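PDB 3S6S: Ac-ASP-7, which is of unknown function but, as a secreted SCP/TAPS protein of the dog hookworm, probably acts at the interface between parasite and host. Local coordinates for residues A[106-111]-A[138-143]; A[110-115]-A[148-153]. All coordinates share one frame; numbering follows the deposited sequence.

Contact 1: residues A[106-111]-A[138-143]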
# COMPACT_ATOMS: atom_id res chain seq x y z
N MET A 106 8.51 -3.49 -3.89
CA MET A 106 8.29 -3.70 -2.47
C MET A 106 8.83 -2.56 -1.61
O MET A 106 8.31 -2.32 -0.53
CB MET A 106 8.84 -5.05 -2.02
CG MET A 106 8.06 -6.25 -2.57
SD MET A 106 6.33 -6.31 -2.03
CE MET A 106 5.53 -5.67 -3.46
N ARG A 107 9.86 -1.86 -2.08
CA ARG A 107 10.32 -0.66 -1.39
C ARG A 107 9.18 0.33 -1.13
O ARG A 107 9.08 0.90 -0.04
CB ARG A 107 11.40 0.06 -2.18
CG ARG A 107 12.79 -0.36 -1.87
CD ARG A 107 13.74 0.68 -2.43
NE ARG A 107 14.25 1.53 -1.37
CZ ARG A 107 14.30 2.85 -1.43
NH1 ARG A 107 13.88 3.48 -2.52
NH2 ARG A 107 14.79 3.53 -0.39
N GLN A 108 8.34 0.55 -2.14
CA GLN A 108 7.20 1.45 -1.96
C GLN A 108 6.16 0.85 -1.01
O GLN A 108 5.69 1.51 -0.09
CB GLN A 108 6.57 1.78 -3.31
CG GLN A 108 5.31 2.62 -3.18
CD GLN A 108 5.59 4.03 -2.69
OE1 GLN A 108 6.10 4.88 -3.44
NE2 GLN A 108 5.25 4.30 -1.42
N VAL A 109 5.81 -0.41 -1.25
CA VAL A 109 4.80 -1.13 -0.47
C VAL A 109 5.06 -1.04 1.02
O VAL A 109 4.15 -0.96 1.85
CB VAL A 109 4.81 -2.62 -0.87
CG1 VAL A 109 3.95 -3.46 0.09
CG2 VAL A 109 4.36 -2.77 -2.32
N VAL A 110 6.34 -0.99 1.35
CA VAL A 110 6.82 -1.31 2.68
C VAL A 110 7.39 -0.08 3.43
O VAL A 110 7.72 -0.16 4.61
CB VAL A 110 7.82 -2.48 2.51
CG1 VAL A 110 9.17 -2.22 3.15
CG2 VAL A 110 7.18 -3.80 2.92
N TYR A 111 7.45 1.06 2.72
CA TYR A 111 7.96 2.34 3.22
C TYR A 111 7.16 2.82 4.42
O TYR A 111 6.00 3.19 4.28
CB TYR A 111 7.87 3.38 2.09
CG TYR A 111 8.42 4.75 2.41
CD1 TYR A 111 7.85 5.89 1.86
CD2 TYR A 111 9.52 4.91 3.24
CE1 TYR A 111 8.36 7.15 2.13
CE2 TYR A 111 10.03 6.16 3.53
CZ TYR A 111 9.45 7.27 2.98
OH TYR A 111 9.96 8.52 3.25
N CYS A 138 -1.04 0.88 -8.11
CA CYS A 138 -1.27 1.51 -6.82
C CYS A 138 -0.52 2.84 -6.75
O CYS A 138 0.60 3.00 -7.28
CB CYS A 138 -0.87 0.61 -5.67
SG CYS A 138 -1.90 -0.87 -5.56
N VAL A 139 -1.18 3.77 -6.09
CA VAL A 139 -0.71 5.11 -5.90
C VAL A 139 -0.64 5.35 -4.39
O VAL A 139 -1.57 5.01 -3.63
CB VAL A 139 -1.66 6.13 -6.58
CG1 VAL A 139 -1.55 7.49 -5.93
CG2 VAL A 139 -1.38 6.20 -8.10
N TYR A 140 0.48 5.92 -3.97
CA TYR A 140 0.78 6.12 -2.57
C TYR A 140 1.00 7.59 -2.30
O TYR A 140 1.47 8.32 -3.17
CB TYR A 140 2.02 5.33 -2.19
CG TYR A 140 1.93 3.88 -2.58
CD1 TYR A 140 2.03 3.50 -3.91
CD2 TYR A 140 1.74 2.88 -1.63
CE1 TYR A 140 1.96 2.19 -4.29
CE2 TYR A 140 1.67 1.55 -2.00
CZ TYR A 140 1.78 1.22 -3.33
OH TYR A 140 1.70 -0.08 -3.73
N ASP A 141 0.66 8.05 -1.10
CA ASP A 141 0.80 9.45 -0.80
C ASP A 141 2.27 9.80 -0.62
O ASP A 141 2.68 10.94 -0.85
CB ASP A 141 -0.04 9.87 0.42
CG ASP A 141 0.47 9.29 1.74
OD1 ASP A 141 0.13 9.87 2.78
OD2 ASP A 141 1.19 8.27 1.74
N LYS A 142 3.08 8.83 -0.23
CA LYS A 142 4.50 9.10 -0.03
C LYS A 142 5.44 8.07 -0.66
O LYS A 142 5.36 6.87 -0.42
CB LYS A 142 4.82 9.34 1.44
CG LYS A 142 6.15 10.06 1.63
CD LYS A 142 6.38 10.46 3.08
CE LYS A 142 7.52 11.49 3.22
NZ LYS A 142 8.77 11.06 2.53
N LYS A 143 6.36 8.59 -1.48
CA LYS A 143 7.33 7.81 -2.21
C LYS A 143 8.66 7.88 -1.51
O LYS A 143 9.12 8.97 -1.20
CB LYS A 143 7.47 8.43 -3.60
CG LYS A 143 8.59 7.86 -4.41
CD LYS A 143 8.54 8.48 -5.77
CE LYS A 143 9.46 7.77 -6.75
NZ LYS A 143 9.52 8.54 -8.04
O HOH W 1 11.13 10.38 1.11
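Gln108, in helix 103-110, lies against the ring of Tyr140 at the end of strand 133-140, and this pair forms the tight half of the contact. CG of Gln108 sits 3.5 Å from the centroid of the Tyr140 ring and only 11° off its normal, a CH-pi contact over the middle of one face. The side chain leaves with CG anti to the backbone N (chi1 175°) and then bends at chi2, which lays the amide along the ring, the two planes 17° apart. The same bend delivers NE2 to the backbone O of Lys142, a nearly straight hydrogen bond of 2.8 Å with the acceptor close to the amide plane. Val109 touches the phenol end more lightly, CG2 to OH of Tyr140 at 4.0 Å; that hydroxyl is hydrogen-bonded to Thr78 and His26.

On the side of the two lysines, which are less buried, the contact is looser and largely polar. Lys142 runs extended past the Tyr111 ring, its CG 3.7 Å from CE1, and turns at chi4 so that NZ donates to OH of Tyr111 at 2.9 Å. A water also donates to this OH and, weakly, to the O of Lys143, while Glu148 is the stronger partner of the hydroxyl. Lys143 sends its chain outward, leaving CB 3.8 Å from OE1 of Gln108. The C-terminal part of a helix thus packs on the end of an inner strand of the sheet, as belongs to the alpha-beta-alpha sandwich of the SCP/TAPS (CAP) domain.

Contact 2: residues A[110-115]-A[148-153]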
# COMPACT_ATOMS: atom_id res chain seq x y z
N VAL A 110 6.34 -0.99 1.35
CA VAL A 110 6.82 -1.31 2.68
C VAL A 110 7.39 -0.08 3.43
O VAL A 110 7.72 -0.16 4.61
CB VAL A 110 7.82 -2.48 2.51
CG1 VAL A 110 9.17 -2.22 3.15
CG2 VAL A 110 7.18 -3.80 2.92
N TYR A 111 7.45 1.06 2.72
CA TYR A 111 7.96 2.34 3.22
C TYR A 111 7.16 2.82 4.42
O TYR A 111 6.00 3.19 4.28
CB TYR A 111 7.87 3.38 2.09
CG TYR A 111 8.42 4.75 2.41
CD1 TYR A 111 7.85 5.89 1.86
CD2 TYR A 111 9.52 4.91 3.24
CE1 TYR A 111 8.36 7.15 2.13
CE2 TYR A 111 10.03 6.16 3.53
CZ TYR A 111 9.45 7.27 2.98
OH TYR A 111 9.96 8.52 3.25
N PRO A 112 7.79 2.85 5.61
CA PRO A 112 7.08 3.13 6.87
C PRO A 112 6.42 4.51 6.95
O PRO A 112 5.56 4.70 7.80
CB PRO A 112 8.18 3.01 7.93
CG PRO A 112 9.21 2.12 7.30
CD PRO A 112 9.20 2.49 5.84
N LYS A 113 6.77 5.44 6.06
CA LYS A 113 6.24 6.80 6.15
C LYS A 113 5.15 7.12 5.13
O LYS A 113 4.61 8.22 5.11
CB LYS A 113 7.37 7.83 6.08
CG LYS A 113 8.35 7.69 7.23
CD LYS A 113 9.51 8.68 7.18
CE LYS A 113 10.40 8.50 8.43
NZ LYS A 113 11.60 9.35 8.39
N ALA A 114 4.83 6.15 4.27
CA ALA A 114 3.60 6.24 3.50
C ALA A 114 2.44 6.02 4.47
O ALA A 114 2.56 5.24 5.40
CB ALA A 114 3.59 5.20 2.36
N THR A 115 1.32 6.70 4.26
CA THR A 115 0.19 6.60 5.18
C THR A 115 -1.14 6.33 4.51
O THR A 115 -2.14 6.04 5.19
CB THR A 115 0.01 7.89 6.01
OG1 THR A 115 -0.57 8.91 5.19
CG2 THR A 115 1.32 8.36 6.60
N GLU A 148 17.22 6.05 1.10
CA GLU A 148 16.52 6.44 2.32
C GLU A 148 16.41 5.26 3.28
O GLU A 148 16.02 4.16 2.88
CB GLU A 148 15.13 7.02 2.03
CG GLU A 148 14.37 7.42 3.28
CD GLU A 148 13.08 8.16 3.01
OE1 GLU A 148 12.77 8.43 1.83
OE2 GLU A 148 12.36 8.48 3.98
N SER A 149 16.77 5.47 4.54
CA SER A 149 16.67 4.41 5.55
C SER A 149 15.22 4.24 6.01
O SER A 149 14.49 5.21 6.18
CB SER A 149 17.58 4.71 6.75
OG SER A 149 17.54 3.63 7.68
N PHE A 150 14.81 2.98 6.21
CA PHE A 150 13.44 2.67 6.61
C PHE A 150 13.35 2.27 8.08
O PHE A 150 12.25 2.20 8.63
CB PHE A 150 12.85 1.54 5.75
CG PHE A 150 12.49 1.95 4.35
CD1 PHE A 150 12.78 3.22 3.88
CD2 PHE A 150 11.86 1.05 3.50
CE1 PHE A 150 12.44 3.59 2.59
CE2 PHE A 150 11.52 1.42 2.20
CZ PHE A 150 11.80 2.69 1.74
N GLU A 151 14.49 1.98 8.71
CA GLU A 151 14.51 1.50 10.09
C GLU A 151 14.31 2.67 11.03
O GLU A 151 14.51 3.82 10.64
CB GLU A 151 15.84 0.82 10.42
CG GLU A 151 16.27 -0.20 9.39
CD GLU A 151 17.51 -0.96 9.83
OE1 GLU A 151 18.44 -0.32 10.35
OE2 GLU A 151 17.53 -2.20 9.66
N GLY A 152 13.91 2.38 12.27
CA GLY A 152 13.71 3.42 13.26
C GLY A 152 12.52 3.22 14.19
O GLY A 152 11.56 2.51 13.86
N GLY A 153 12.60 3.84 15.37
CA GLY A 153 11.54 3.78 16.35
C GLY A 153 11.12 2.36 16.69
O GLY A 153 11.95 1.45 16.66
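Pro112 and Phe150 have the nearest CA atoms across the segments, 6.4 Å apart, and neither segment is regular helix or strand. Residues 111-114 make a type I beta turn, closed by Ala114 N to Tyr111 O at 3.2 Å, whereas 148-153 passes alongside as an irregular loop. No backbone hydrogen bond joins the two, so side chains carry the contact.

Phe150 has the largest share. With CG anti to its own carbonyl carbon (chi1 -74°), the ring is held over the start of the turn: CD of Pro112 lies 4.1 Å from its centroid and CA of Tyr111 4.2 Å, both CH-pi contacts over the face. The Tyr111 ring meets it obliquely, planes at 34°, with CD2 coming 3.3 Å from CE1 of Phe150. Val110 CG1 arrives instead at the edge of the Phe150 ring. The turn belongs to the connection from helix 103-110 to strand 116-123 of the SCP/TAPS domain, and 148-153 to the loop region leading toward the disulfide-rich C-terminal part, where Cys156-Cys170 and Cys162-Cys175 lie.

The polar end is built on Glu148, extended beyond CG. Its OE2 accepts from OH of Tyr111 at 2.5 Å, on the syn side and 28° out of the carboxylate plane, with ring and carboxylate nearly perpendicular. The other oxygen, OE1, takes the backbone N of Lys145. Lys113 NZ stays 4.6 Å from OE2 of Glu148, too far for a salt bridge, and makes a cation-pi contact with Tyr164.

From the N terminus, the chain reaches both contacts first through 106-115, where helix 103-110 gives way to the turn before strand 116-123; Val110 and Tyr111 serve both. It then runs out along strand 116-123 and back along 133-140, and contact 1 closes this hairpin excursion at 138-143. A few residues later 148-153 closes the loop of contact 2. Both loops start from the same stretch, and the second simply runs on past the first to a later closing segment. Their centres are 10 Å apart, bridged by Asp141 OD1 and Thr115 OG1 at 2.7 Å, a probable hydrogen bond. Together they join helix end, central sheet and the loop toward the C-terminal region.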